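Local coordinates for hypothetical protein aq_1447 (PDB 1YVU) that cleaves target RNA strands, using short single-stranded DNA guides to select them and divalent metal ions for the cut, at residues A[108-114]-A[293-298]; A[139-144]-A[155-159]; A[21-25]-A[63-69]. One frame throughout, in Å; residues are numbered along the deposited sequence.

Interactions 1 and 2 belong to one body of structure: their centres lie about 13 Å apart, and Tyr-294 and Lys-111 of interaction 1 bond to Glu-143 and Val-141 of interaction 2. Interaction 1 packs a helix of linker L1 on one of linker L2, with no hydrogen bond between the segments and only partly buried. Interaction 2 is a buried L1 hairpin, held by backbone hydrogen bonds, whose row of mostly apolar side chains packs on the L2 helix and helix 94-107. Interaction 3, also partly buried, stands apart in the N-terminal domain, its centre about 27 and 31 Å from the other two, where two irregular segments meet through an aromatic pair and the aspartate that ends a beta turn.

Interaction 1 (A[108-114]-A[293-298]); sequences TKVKDKF and RYVKAL
Val-110 and Tyr-294 meet where helices 110-114 and 293-298 run roughly antiparallel, their axes at 140° and 10.3 Å apart at closest approach. Val-110 works with both branches: CG1 meets Tyr-294 CD2 at 3.7 Å, while Val-110 CG2, anti to the backbone N, passes the ring edge and rests near Ala-297 CB at 3.9 Å. The branched valine suits this place because it fills the space between the helices with two methyls, one for the ring and one for the small alanine. Beside them, Thr-108 turns its methyl CG2 to Ala-297 CB (3.7 Å), whereas its hydroxyl bonds to the carbonyl of Phe-104 in the preceding helix. At the other end, the extended chain of Arg-293 carries its guanidinium to Phe-114. The two planes stand 83° apart, and Phe-114 CD1 lies over one guanidinium face, toward its rim, 4.1 Å from Arg-293 NE. Tyr-294 OH lies 3.7 Å from Lys-111 CG and bonds to Glu-143, and Arg-293 bonds to the hydroxyl of Tyr-289. With no hydrogen bond between the two segments, this L1-L2 junction rests on apolar packing, while the long polar residues contribute their carbon chains and take their polar partners elsewhere.

Interaction 2 (A[139-144]-A[155-159]); sequences PEVNEK and LHLDL
Val-141, Glu-143, Leu-155, Leu-157 and Leu-159 form a row of side chains on one face of an antiparallel hairpin, with Leu-157 touching two of the side chains opposite. Its CG lies anti to the backbone N (chi1 175°), an orientation that brings Leu-157 CD1 between two neighbours on the other strand: Val-141 CG1 at 3.6 Å, met at a slant, and Glu-143 CG at 3.8 Å. Glu-143 and Leu-157 lie side by side and point the same way. The glutamate chain bends at chi2 (78°), laying its CG methylene on the leucine while its carboxylate takes a salt bridge from Lys-111 and a hydrogen bond with Tyr-294; a buried acid is thus supplied with partners at both oxygens. Farther along, Leu-159 CD1 comes to 4.0 Å from Val-141 CG2, while Leu-155 CD1 touches Glu-143 CB, 3.8 Å away.

Lys-144 and His-156 form a hydrogen-bonded pair with both bonds short: Lys-144 N to His-156 O is 3.0 Å and His-156 N to Lys-144 O 2.8 Å. Asp-158 N also bonds to Asn-142 O, at 3.2 Å, but the return bond is weak. On the opposite face, His-156 NE2 bonds to the carbonyl of Asn-602 and Asp-158 forms a salt bridge with Arg-605.

The leucine-rich face packs on helix 280-299, Val-141 on Ile-290, Leu-157 on Leu-291 and Leu-159 on Leu-286, and on helix 94-107, Leu-155 on Phe-101 and Glu-143 on Leu-105. Within the sheet, strand 153-165 lies between strands 134-147 and 9-14.

Interaction 3 (A[21-25]-A[63-69]); sequences FTVFK and VEKDTLY
Phe-24 and Tyr-69 bring their rings together with centroids 4.6 Å apart and planes at 49°, too tilted for a stack and too flat for a T-shape. The phenylalanine CG lies anti to its own carbonyl carbon (chi1 -73°), which sends the ring toward segment 63-69 until Phe-24 CZ meets Tyr-69 CE1 at 3.5 Å. Phe-24 CZ is also approached by Asp-66 OD2 at 3.3 Å, the carboxylate standing steeply to the ring. Asp-66 closes the type II turn from Val-63; its CG sits between the backbone N and carbonyl carbon (chi1 76°), and Asp-66 OD2 also nears Thr-22 CG2, at 3.6 Å. Threonine suits this spot because its methyl meets the aspartate while its hydroxyl bonds to the carbonyl of Gly-61. Replacing Phe-24 by an alanine removes the ring and is likely to open a gap beside Tyr-69 and leave the Asp-66 carboxylate without its apolar neighbour. Both segments belong to the N-terminal domain, away from the catalytic site. Cys-59 of strand 56-59 and Lys-81 of strand 78-82 touch Phe-24, Tyr-69 packs on Gln-45 of helix 32-46, and backbone hydrogen bonds of Thr-22 with Cys-59 and Phe-24 with Phe-57 join segment 21-25 to strand 56-59.

Interaction 1 (A[108-114]-A[293-298])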
ATOM      1  N   THR A 108      22.117  16.263  14.105  1.00 43.33           N
ATOM      2  CA  THR A 108      23.422  16.292  13.429  1.00 44.44           C
ATOM      3  C   THR A 108      23.230  16.787  12.000  1.00 44.00           C
ATOM      4  O   THR A 108      24.185  16.857  11.224  1.00 43.97           O
ATOM      5  CB  THR A 108      24.108  14.906  13.409  1.00 43.67           C
ATOM      6  OG1 THR A 108      23.845  14.246  14.646  1.00 43.82           O
ATOM      7  CG2 THR A 108      25.622  15.046  13.319  1.00 47.84           C
ATOM      8  N   LYS A 109      21.966  17.058  11.654  1.00 52.24           N
ATOM      9  CA  LYS A 109      21.520  17.569  10.339  1.00 54.37           C
ATOM     10  C   LYS A 109      22.117  16.902   9.094  1.00 51.13           C
ATOM     11  O   LYS A 109      22.158  17.500   8.017  1.00 51.15           O
ATOM     12  CB  LYS A 109      21.708  19.096  10.290  1.00 52.91           C
ATOM     13  CG  LYS A 109      20.888  19.838  11.340  1.00 60.89           C
ATOM     14  CD  LYS A 109      21.343  21.264  11.517  1.00 67.97           C
ATOM     15  CE  LYS A 109      20.808  21.820  12.815  1.00 66.47           C
ATOM     16  NZ  LYS A 109      21.264  23.221  12.990  1.00 70.17           N
ATOM     17  N   VAL A 110      22.503  15.632   9.250  1.00 49.13           N
ATOM     18  CA  VAL A 110      23.134  14.825   8.202  1.00 47.25           C
ATOM     19  C   VAL A 110      22.225  14.438   7.026  1.00 44.50           C
ATOM     20  O   VAL A 110      22.689  14.260   5.898  1.00 40.72           O
ATOM     21  CB  VAL A 110      23.844  13.613   8.837  1.00 43.32           C
ATOM     22  CG1 VAL A 110      22.844  12.706   9.525  1.00 40.54           C
ATOM     23  CG2 VAL A 110      24.753  12.893   7.820  1.00 41.34           C
ATOM     24  N   LYS A 111      20.925  14.377   7.288  1.00 45.57           N
ATOM     25  CA  LYS A 111      19.961  14.067   6.241  1.00 47.50           C
ATOM     26  C   LYS A 111      19.716  15.380   5.467  1.00 43.62           C
ATOM     27  O   LYS A 111      19.436  15.375   4.270  1.00 44.98           O
ATOM     28  CB  LYS A 111      18.671  13.513   6.847  1.00 50.05           C
ATOM     29  CG  LYS A 111      17.940  12.569   5.899  1.00 48.61           C
ATOM     30  CD  LYS A 111      16.450  12.367   6.222  1.00 46.64           C
ATOM     31  CE  LYS A 111      16.227  11.583   7.502  1.00 39.51           C
ATOM     32  NZ  LYS A 111      15.015  10.770   7.333  1.00 35.27           N
ATOM     33  N   ASP A 112      19.924  16.501   6.151  1.00 46.69           N
ATOM     34  CA  ASP A 112      19.770  17.815   5.546  1.00 53.12           C
ATOM     35  C   ASP A 112      20.998  18.151   4.700  1.00 52.61           C
ATOM     36  O   ASP A 112      20.870  18.820   3.674  1.00 53.40           O
ATOM     37  CB  ASP A 112      19.577  18.878   6.620  1.00 60.03           C
ATOM     38  CG  ASP A 112      18.405  18.587   7.513  1.00 62.96           C
ATOM     39  OD1 ASP A 112      17.361  18.115   7.000  1.00 65.20           O
ATOM     40  OD2 ASP A 112      18.535  18.819   8.734  1.00 64.03           O
ATOM     41  N   LYS A 113      22.181  17.684   5.127  1.00 53.83           N
ATOM     42  CA  LYS A 113      23.414  17.912   4.363  1.00 51.26           C
ATOM     43  C   LYS A 113      23.316  17.091   3.078  1.00 53.88           C
ATOM     44  O   LYS A 113      23.676  17.578   2.010  1.00 52.20           O
ATOM     45  CB  LYS A 113      24.688  17.503   5.125  1.00 50.87           C
ATOM     46  CG  LYS A 113      25.977  18.238   4.614  1.00 56.12           C
ATOM     47  CD  LYS A 113      27.279  17.459   4.878  1.00 62.67           C
ATOM     48  CE  LYS A 113      28.517  18.147   4.272  1.00 54.47           C
ATOM     49  NZ  LYS A 113      29.736  17.266   4.381  1.00 51.43           N
ATOM     50  N   PHE A 114      22.734  15.893   3.186  1.00 50.29           N
ATOM     51  CA  PHE A 114      22.561  15.006   2.045  1.00 49.64           C
ATOM     52  C   PHE A 114      21.593  15.562   1.018  1.00 53.83           C
ATOM     53  O   PHE A 114      21.920  15.619  -0.162  1.00 55.28           O
ATOM     54  CB  PHE A 114      22.090  13.617   2.466  1.00 55.12           C
ATOM     55  CG  PHE A 114      22.053  12.629   1.323  1.00 52.28           C
ATOM     56  CD1 PHE A 114      23.260  12.206   0.707  1.00 47.66           C
ATOM     57  CD2 PHE A 114      20.823  12.183   0.793  1.00 50.09           C
ATOM     58  CE1 PHE A 114      23.249  11.352  -0.437  1.00 49.70           C
ATOM     59  CE2 PHE A 114      20.787  11.324  -0.355  1.00 47.50           C
ATOM     60  CZ  PHE A 114      22.010  10.911  -0.972  1.00 50.44           C
ATOM     61  N   ARG A 293      27.875   8.712   5.287  1.00 53.89           N
ATOM     62  CA  ARG A 293      27.711  10.042   5.907  1.00 55.63           C
ATOM     63  C   ARG A 293      27.128  10.015   7.312  1.00 52.33           C
ATOM     64  O   ARG A 293      27.469  10.864   8.153  1.00 50.86           O
ATOM     65  CB  ARG A 293      26.881  10.973   5.023  1.00 59.45           C
ATOM     66  CG  ARG A 293      27.588  11.415   3.756  1.00 67.29           C
ATOM     67  CD  ARG A 293      26.652  12.262   2.935  1.00 71.76           C
ATOM     68  NE  ARG A 293      27.186  12.614   1.621  1.00 75.05           N
ATOM     69  CZ  ARG A 293      27.187  13.845   1.118  1.00 82.97           C
ATOM     70  NH1 ARG A 293      26.689  14.863   1.822  1.00 84.05           N
ATOM     71  NH2 ARG A 293      27.642  14.057  -0.115  1.00 90.45           N
ATOM     72  N   TYR A 294      26.251   9.036   7.548  1.00 48.73           N
ATOM     73  CA  TYR A 294      25.625   8.826   8.855  1.00 45.42           C
ATOM     74  C   TYR A 294      26.702   8.358   9.825  1.00 43.90           C
ATOM     75  O   TYR A 294      26.758   8.830  10.956  1.00 44.27           O
ATOM     76  CB  TYR A 294      24.521   7.745   8.803  1.00 41.37           C
ATOM     77  CG  TYR A 294      23.174   8.133   8.218  1.00 33.22           C
ATOM     78  CD1 TYR A 294      22.154   7.177   8.066  1.00 19.87           C
ATOM     79  CD2 TYR A 294      22.916   9.451   7.784  1.00 37.96           C
ATOM     80  CE1 TYR A 294      20.908   7.537   7.485  1.00 27.75           C
ATOM     81  CE2 TYR A 294      21.673   9.825   7.207  1.00 30.58           C
ATOM     82  CZ  TYR A 294      20.686   8.873   7.059  1.00 29.29           C
ATOM     83  OH  TYR A 294      19.517   9.271   6.484  1.00 23.52           O
ATOM     84  N   VAL A 295      27.604   7.504   9.332  1.00 43.77           N
ATOM     85  CA  VAL A 295      28.668   6.953  10.159  1.00 44.14           C
ATOM     86  C   VAL A 295      29.713   7.989  10.556  1.00 44.92           C
ATOM     87  O   VAL A 295      30.323   7.838  11.613  1.00 48.42           O
ATOM     88  CB  VAL A 295      29.359   5.704   9.536  1.00 45.60           C
ATOM     89  CG1 VAL A 295      29.993   4.849  10.653  1.00 53.06           C
ATOM     90  CG2 VAL A 295      28.367   4.835   8.791  1.00 46.57           C
ATOM     91  N   LYS A 296      29.894   9.050   9.755  1.00 48.98           N
ATOM     92  CA  LYS A 296      30.861  10.128  10.084  1.00 43.27           C
ATOM     93  C   LYS A 296      30.241  10.937  11.218  1.00 43.26           C
ATOM     94  O   LYS A 296      30.831  11.168  12.296  1.00 42.39           O
ATOM     95  CB  LYS A 296      31.026  11.127   8.924  1.00 54.50           C
ATOM     96  CG  LYS A 296      32.088  10.864   7.882  1.00 56.56           C
ATOM     97  CD  LYS A 296      32.417  12.188   7.156  1.00 56.93           C
ATOM     98  CE  LYS A 296      33.526  11.998   6.123  1.00 59.79           C
ATOM     99  NZ  LYS A 296      34.286  13.254   5.852  1.00 64.26           N
ATOM    100  N   ALA A 297      28.980  11.258  10.949  1.00 39.37           N
ATOM    101  CA  ALA A 297      28.130  12.058  11.785  1.00 35.57           C
ATOM    102  C   ALA A 297      27.767  11.454  13.112  1.00 37.24           C
ATOM    103  O   ALA A 297      27.458  12.202  14.047  1.00 37.12           O
ATOM    104  CB  ALA A 297      26.879  12.371  11.018  1.00 37.86           C
ATOM    105  N   LEU A 298      27.771  10.114  13.186  1.00 31.41           N
ATOM    106  CA  LEU A 298      27.351   9.411  14.401  1.00 28.49           C
ATOM    107  C   LEU A 298      28.292   8.448  15.169  1.00 24.92           C
ATOM    108  O   LEU A 298      27.954   8.017  16.285  1.00 22.29           O
ATOM    109  CB  LEU A 298      25.993   8.739  14.148  1.00 24.01           C
ATOM    110  CG  LEU A 298      24.780   9.418  13.473  1.00 23.68           C
ATOM    111  CD1 LEU A 298      23.571   8.563  13.681  1.00 25.34           C
ATOM    112  CD2 LEU A 298      24.469  10.791  14.015  1.00 24.14           C
TER

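Interaction 2 (A[139-144]-A[155-159])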
ATOM      1  N   PRO A 139      13.892  13.892  -3.247  1.00 49.30           N
ATOM      2  CA  PRO A 139      14.342  12.654  -2.587  1.00 53.01           C
ATOM      3  C   PRO A 139      13.907  12.575  -1.137  1.00 54.61           C
ATOM      4  O   PRO A 139      13.990  13.552  -0.385  1.00 54.65           O
ATOM      5  CB  PRO A 139      15.862  12.749  -2.648  1.00 46.40           C
ATOM      6  CG  PRO A 139      16.118  13.761  -3.679  1.00 47.92           C
ATOM      7  CD  PRO A 139      15.049  14.751  -3.541  1.00 46.72           C
ATOM      8  N   GLU A 140      13.419  11.404  -0.758  1.00 60.06           N
ATOM      9  CA  GLU A 140      13.015  11.155   0.614  1.00 63.90           C
ATOM     10  C   GLU A 140      13.821   9.958   1.077  1.00 58.36           C
ATOM     11  O   GLU A 140      14.035   8.980   0.336  1.00 54.35           O
ATOM     12  CB  GLU A 140      11.498  10.915   0.750  1.00 68.80           C
ATOM     13  CG  GLU A 140      10.974   9.644   0.070  1.00 77.15           C
ATOM     14  CD  GLU A 140       9.462   9.555  -0.017  1.00 88.26           C
ATOM     15  OE1 GLU A 140       8.777  10.176   0.830  1.00 92.24           O
ATOM     16  OE2 GLU A 140       8.966   8.851  -0.936  1.00 89.11           O
ATOM     17  N   VAL A 141      14.387  10.128   2.263  1.00 56.34           N
ATOM     18  CA  VAL A 141      15.196   9.104   2.881  1.00 52.83           C
ATOM     19  C   VAL A 141      14.472   8.668   4.150  1.00 48.58           C
ATOM     20  O   VAL A 141      14.394   9.414   5.135  1.00 41.11           O
ATOM     21  CB  VAL A 141      16.637   9.603   3.203  1.00 45.31           C
ATOM     22  CG1 VAL A 141      17.624   8.482   3.004  1.00 48.19           C
ATOM     23  CG2 VAL A 141      17.028  10.811   2.335  1.00 51.20           C
ATOM     24  N   ASN A 142      13.860   7.491   4.061  1.00 46.00           N
ATOM     25  CA  ASN A 142      13.131   6.901   5.169  1.00 49.76           C
ATOM     26  C   ASN A 142      13.937   5.769   5.822  1.00 48.09           C
ATOM     27  O   ASN A 142      14.450   4.875   5.134  1.00 48.27           O
ATOM     28  CB  ASN A 142      11.757   6.410   4.689  1.00 52.35           C
ATOM     29  CG  ASN A 142      10.752   7.562   4.443  1.00 62.65           C
ATOM     30  OD1 ASN A 142      11.108   8.749   4.335  1.00 64.25           O
ATOM     31  ND2 ASN A 142       9.479   7.197   4.364  1.00 61.03           N
ATOM     32  N   GLU A 143      14.138   5.896   7.138  1.00 50.07           N
ATOM     33  CA  GLU A 143      14.867   4.912   7.965  1.00 45.28           C
ATOM     34  C   GLU A 143      13.941   4.365   9.042  1.00 47.67           C
ATOM     35  O   GLU A 143      13.230   5.116   9.723  1.00 50.48           O
ATOM     36  CB  GLU A 143      16.064   5.516   8.729  1.00 44.07           C
ATOM     37  CG  GLU A 143      17.019   6.404   7.972  1.00 36.04           C
ATOM     38  CD  GLU A 143      16.479   7.799   7.766  1.00 34.03           C
ATOM     39  OE1 GLU A 143      15.557   8.221   8.500  1.00 32.63           O
ATOM     40  OE2 GLU A 143      16.989   8.484   6.859  1.00 38.03           O
ATOM     41  N   LYS A 144      13.972   3.057   9.206  1.00 47.35           N
ATOM     42  CA  LYS A 144      13.197   2.391  10.234  1.00 41.64           C
ATOM     43  C   LYS A 144      14.112   1.310  10.814  1.00 40.07           C
ATOM     44  O   LYS A 144      14.937   0.738  10.091  1.00 42.27           O
ATOM     45  CB  LYS A 144      11.912   1.806   9.648  1.00 37.05           C
ATOM     46  CG  LYS A 144      10.746   2.752   9.740  1.00 45.00           C
ATOM     47  CD  LYS A 144       9.668   2.412   8.757  1.00 44.00           C
ATOM     48  CE  LYS A 144       8.565   3.450   8.825  1.00 49.81           C
ATOM     49  NZ  LYS A 144       7.801   3.497   7.536  1.00 57.02           N
ATOM     50  N   LEU A 155      19.122  -1.555  10.425  1.00 24.60           N
ATOM     51  CA  LEU A 155      18.682  -0.274   9.958  1.00 19.41           C
ATOM     52  C   LEU A 155      18.226  -0.528   8.557  1.00 22.19           C
ATOM     53  O   LEU A 155      18.966  -1.060   7.719  1.00 19.04           O
ATOM     54  CB  LEU A 155      19.748   0.806   9.985  1.00 15.36           C
ATOM     55  CG  LEU A 155      19.277   2.166   9.434  1.00 14.60           C
ATOM     56  CD1 LEU A 155      18.171   2.795  10.278  1.00 20.94           C
ATOM     57  CD2 LEU A 155      20.447   3.086   9.358  1.00 17.57           C
ATOM     58  N   HIS A 156      16.923  -0.349   8.414  1.00 25.24           N
ATOM     59  CA  HIS A 156      16.258  -0.459   7.145  1.00 27.72           C
ATOM     60  C   HIS A 156      16.365   0.966   6.604  1.00 33.78           C
ATOM     61  O   HIS A 156      15.823   1.913   7.208  1.00 31.69           O
ATOM     62  CB  HIS A 156      14.800  -0.857   7.339  1.00 21.11           C
ATOM     63  CG  HIS A 156      13.950  -0.666   6.126  1.00 27.98           C
ATOM     64  ND1 HIS A 156      14.482  -0.473   4.869  1.00 25.40           N
ATOM     65  CD2 HIS A 156      12.607  -0.562   5.989  1.00 29.82           C
ATOM     66  CE1 HIS A 156      13.506  -0.242   4.007  1.00 30.03           C
ATOM     67  NE2 HIS A 156      12.360  -0.295   4.661  1.00 38.35           N
ATOM     68  N   LEU A 157      17.096   1.093   5.494  1.00 34.65           N
ATOM     69  CA  LEU A 157      17.296   2.380   4.852  1.00 35.85           C
ATOM     70  C   LEU A 157      16.989   2.362   3.360  1.00 34.24           C
ATOM     71  O   LEU A 157      17.521   1.547   2.606  1.00 35.39           O
ATOM     72  CB  LEU A 157      18.714   2.870   5.124  1.00 34.06           C
ATOM     73  CG  LEU A 157      19.314   4.141   4.513  1.00 32.09           C
ATOM     74  CD1 LEU A 157      18.412   5.346   4.584  1.00 32.55           C
ATOM     75  CD2 LEU A 157      20.575   4.412   5.275  1.00 37.66           C
ATOM     76  N   ASP A 158      16.147   3.297   2.948  1.00 37.46           N
ATOM     77  CA  ASP A 158      15.762   3.408   1.556  1.00 39.80           C
ATOM     78  C   ASP A 158      15.807   4.861   1.098  1.00 42.03           C
ATOM     79  O   ASP A 158      15.929   5.789   1.912  1.00 41.27           O
ATOM     80  CB  ASP A 158      14.347   2.835   1.348  1.00 42.06           C
ATOM     81  CG  ASP A 158      14.170   2.133  -0.006  1.00 40.63           C
ATOM     82  OD1 ASP A 158      14.827   2.517  -1.008  1.00 27.63           O
ATOM     83  OD2 ASP A 158      13.357   1.185  -0.047  1.00 44.26           O
ATOM     84  N   LEU A 159      15.699   5.016  -0.225  1.00 38.94           N
ATOM     85  CA  LEU A 159      15.692   6.294  -0.923  1.00 39.42           C
ATOM     86  C   LEU A 159      14.603   6.253  -1.982  1.00 37.65           C
ATOM     87  O   LEU A 159      14.648   5.449  -2.915  1.00 32.96           O
ATOM     88  CB  LEU A 159      17.046   6.552  -1.588  1.00 36.59           C
ATOM     89  CG  LEU A 159      17.149   7.904  -2.276  1.00 35.99           C
ATOM     90  CD1 LEU A 159      17.380   8.999  -1.260  1.00 43.29           C
ATOM     91  CD2 LEU A 159      18.272   7.861  -3.244  1.00 39.89           C
TER

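Interaction 3 (A[21-25]-A[63-69])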
ATOM      1  N   PHE A  21      22.070   9.577  30.918  1.00 51.57           N
ATOM      2  CA  PHE A  21      20.736   9.951  30.403  1.00 48.46           C
ATOM      3  C   PHE A  21      19.789  10.547  31.461  1.00 48.63           C
ATOM      4  O   PHE A  21      19.637   9.982  32.553  1.00 48.05           O
ATOM      5  CB  PHE A  21      20.011   8.709  29.830  1.00 45.37           C
ATOM      6  CG  PHE A  21      20.355   8.372  28.412  1.00 41.46           C
ATOM      7  CD1 PHE A  21      21.695   8.335  27.961  1.00 42.34           C
ATOM      8  CD2 PHE A  21      19.338   8.028  27.524  1.00 49.87           C
ATOM      9  CE1 PHE A  21      22.026   7.948  26.645  1.00 44.56           C
ATOM     10  CE2 PHE A  21      19.644   7.639  26.193  1.00 51.41           C
ATOM     11  CZ  PHE A  21      20.997   7.596  25.753  1.00 47.19           C
ATOM     12  N   THR A  22      19.075  11.607  31.076  1.00 44.98           N
ATOM     13  CA  THR A  22      18.098  12.266  31.937  1.00 44.68           C
ATOM     14  C   THR A  22      16.666  11.722  31.698  1.00 38.19           C
ATOM     15  O   THR A  22      16.133  11.772  30.584  1.00 32.57           O
ATOM     16  CB  THR A  22      18.145  13.798  31.742  1.00 45.60           C
ATOM     17  OG1 THR A  22      19.499  14.242  31.873  1.00 47.37           O
ATOM     18  CG2 THR A  22      17.302  14.515  32.795  1.00 45.27           C
ATOM     19  N   VAL A  23      16.069  11.187  32.761  1.00 38.16           N
ATOM     20  CA  VAL A  23      14.720  10.621  32.713  1.00 41.50           C
ATOM     21  C   VAL A  23      13.661  11.677  33.050  1.00 46.13           C
ATOM     22  O   VAL A  23      13.887  12.581  33.865  1.00 45.07           O
ATOM     23  CB  VAL A  23      14.565   9.403  33.688  1.00 38.60           C
ATOM     24  CG1 VAL A  23      13.279   8.647  33.415  1.00 30.25           C
ATOM     25  CG2 VAL A  23      15.749   8.460  33.568  1.00 35.07           C
ATOM     26  N   PHE A  24      12.524  11.561  32.358  1.00 50.31           N
ATOM     27  CA  PHE A  24      11.361  12.431  32.508  1.00 46.49           C
ATOM     28  C   PHE A  24      10.080  11.585  32.528  1.00 54.38           C
ATOM     29  O   PHE A  24       9.838  10.837  31.589  1.00 57.50           O
ATOM     30  CB  PHE A  24      11.289  13.484  31.381  1.00 38.57           C
ATOM     31  CG  PHE A  24      12.314  14.588  31.496  1.00 44.61           C
ATOM     32  CD1 PHE A  24      13.433  14.614  30.658  1.00 40.39           C
ATOM     33  CD2 PHE A  24      12.202  15.575  32.496  1.00 48.70           C
ATOM     34  CE1 PHE A  24      14.445  15.614  30.815  1.00 39.45           C
ATOM     35  CE2 PHE A  24      13.211  16.580  32.666  1.00 45.37           C
ATOM     36  CZ  PHE A  24      14.329  16.590  31.828  1.00 37.39           C
ATOM     37  N   LYS A  25       9.324  11.635  33.615  1.00 62.19           N
ATOM     38  CA  LYS A  25       8.056  10.893  33.696  1.00 61.69           C
ATOM     39  C   LYS A  25       6.943  11.931  33.947  1.00 67.28           C
ATOM     40  O   LYS A  25       7.184  12.913  34.686  1.00 71.58           O
ATOM     41  CB  LYS A  25       8.096   9.842  34.820  1.00 62.33           C
ATOM     42  CG  LYS A  25       7.166   8.638  34.587  1.00 61.72           C
ATOM     43  CD  LYS A  25       6.692   8.007  35.900  1.00 69.96           C
ATOM     44  CE  LYS A  25       5.798   6.801  35.654  1.00 66.70           C
ATOM     45  NZ  LYS A  25       5.225   6.271  36.915  1.00 63.41           N
ATOM     46  N   VAL A  63      21.170  17.975  30.763  1.00103.86           N
ATOM     47  CA  VAL A  63      20.506  19.273  30.584  1.00109.46           C
ATOM     48  C   VAL A  63      20.755  19.954  31.934  1.00114.05           C
ATOM     49  O   VAL A  63      20.340  19.428  32.982  1.00117.01           O
ATOM     50  CB  VAL A  63      18.947  19.169  30.426  1.00102.82           C
ATOM     51  CG1 VAL A  63      18.390  20.400  29.713  1.00104.49           C
ATOM     52  CG2 VAL A  63      18.530  17.899  29.746  1.00105.14           C
ATOM     53  N   GLU A  64      21.462  21.085  31.916  1.00117.24           N
ATOM     54  CA  GLU A  64      21.759  21.837  33.140  1.00121.21           C
ATOM     55  C   GLU A  64      20.521  22.595  33.613  1.00122.46           C
ATOM     56  O   GLU A  64      19.714  23.037  32.787  1.00122.79           O
ATOM     57  CB  GLU A  64      22.914  22.817  32.905  1.00122.26           C
ATOM     58  CG  GLU A  64      24.242  22.144  32.549  1.00124.89           C
ATOM     59  CD  GLU A  64      25.398  23.127  32.388  1.00132.06           C
ATOM     60  OE1 GLU A  64      25.156  24.321  32.086  1.00132.53           O
ATOM     61  OE2 GLU A  64      26.562  22.697  32.560  1.00131.42           O
ATOM     62  N   LYS A  65      20.358  22.678  34.940  1.00118.29           N
ATOM     63  CA  LYS A  65      19.248  23.375  35.624  1.00118.93           C
ATOM     64  C   LYS A  65      17.817  22.843  35.349  1.00114.76           C
ATOM     65  O   LYS A  65      16.838  23.494  35.738  1.00115.23           O
ATOM     66  CB  LYS A  65      19.304  24.903  35.353  1.00120.14           C
ATOM     67  CG  LYS A  65      20.620  25.644  35.708  1.00119.17           C
ATOM     68  CD  LYS A  65      20.730  26.948  34.893  1.00119.24           C
ATOM     69  CE  LYS A  65      22.018  27.714  35.153  1.00117.21           C
ATOM     70  NZ  LYS A  65      22.146  28.879  34.225  1.00115.12           N
ATOM     71  N   ASP A  66      17.702  21.663  34.717  1.00118.68           N
ATOM     72  CA  ASP A  66      16.400  21.046  34.375  1.00114.94           C
ATOM     73  C   ASP A  66      15.510  20.665  35.569  1.00117.24           C
ATOM     74  O   ASP A  66      15.917  19.900  36.455  1.00121.31           O
ATOM     75  CB  ASP A  66      16.571  19.830  33.421  1.00114.44           C
ATOM     76  CG  ASP A  66      17.088  18.557  34.129  1.00119.54           C
ATOM     77  OD1 ASP A  66      18.269  18.528  34.542  1.00115.94           O
ATOM     78  OD2 ASP A  66      16.297  17.592  34.289  1.00113.98           O
ATOM     79  N   THR A  67      14.303  21.217  35.601  1.00114.81           N
ATOM     80  CA  THR A  67      13.379  20.916  36.682  1.00112.10           C
ATOM     81  C   THR A  67      12.156  20.270  36.043  1.00107.41           C
ATOM     82  O   THR A  67      12.073  19.039  35.968  1.00103.64           O
ATOM     83  CB  THR A  67      12.999  22.203  37.500  1.00110.94           C
ATOM     84  OG1 THR A  67      14.138  23.069  37.586  1.00111.15           O
ATOM     85  CG2 THR A  67      12.577  21.838  38.930  1.00114.03           C
ATOM     86  N   LEU A  68      11.257  21.113  35.524  1.00102.79           N
ATOM     87  CA  LEU A  68      10.007  20.690  34.887  1.00100.51           C
ATOM     88  C   LEU A  68       9.922  21.041  33.412  1.00 89.54           C
ATOM     89  O   LEU A  68      10.477  22.049  32.957  1.00 85.47           O
ATOM     90  CB  LEU A  68       8.805  21.317  35.594  1.00 93.23           C
ATOM     91  CG  LEU A  68       8.609  20.980  37.065  1.00 97.17           C
ATOM     92  CD1 LEU A  68       8.717  22.239  37.895  1.00 98.33           C
ATOM     93  CD2 LEU A  68       7.287  20.325  37.242  1.00 96.52           C
ATOM     94  N   TYR A  69       9.217  20.186  32.677  1.00 85.65           N
ATOM     95  CA  TYR A  69       9.006  20.351  31.248  1.00 82.10           C
ATOM     96  C   TYR A  69       7.530  20.544  30.984  1.00 75.92           C
ATOM     97  O   TYR A  69       6.720  19.660  31.263  1.00 67.52           O
ATOM     98  CB  TYR A  69       9.544  19.136  30.506  1.00 84.26           C
ATOM     99  CG  TYR A  69      10.956  19.316  30.042  1.00 96.43           C
ATOM    100  CD1 TYR A  69      12.008  19.476  30.966  1.00103.88           C
ATOM    101  CD2 TYR A  69      11.255  19.410  28.672  1.00106.95           C
ATOM    102  CE1 TYR A  69      13.341  19.741  30.540  1.00110.02           C
ATOM    103  CE2 TYR A  69      12.583  19.670  28.222  1.00103.92           C
ATOM    104  CZ  TYR A  69      13.618  19.836  29.166  1.00111.63           C
ATOM    105  OH  TYR A  69      14.909  20.095  28.770  1.00112.64           O
TER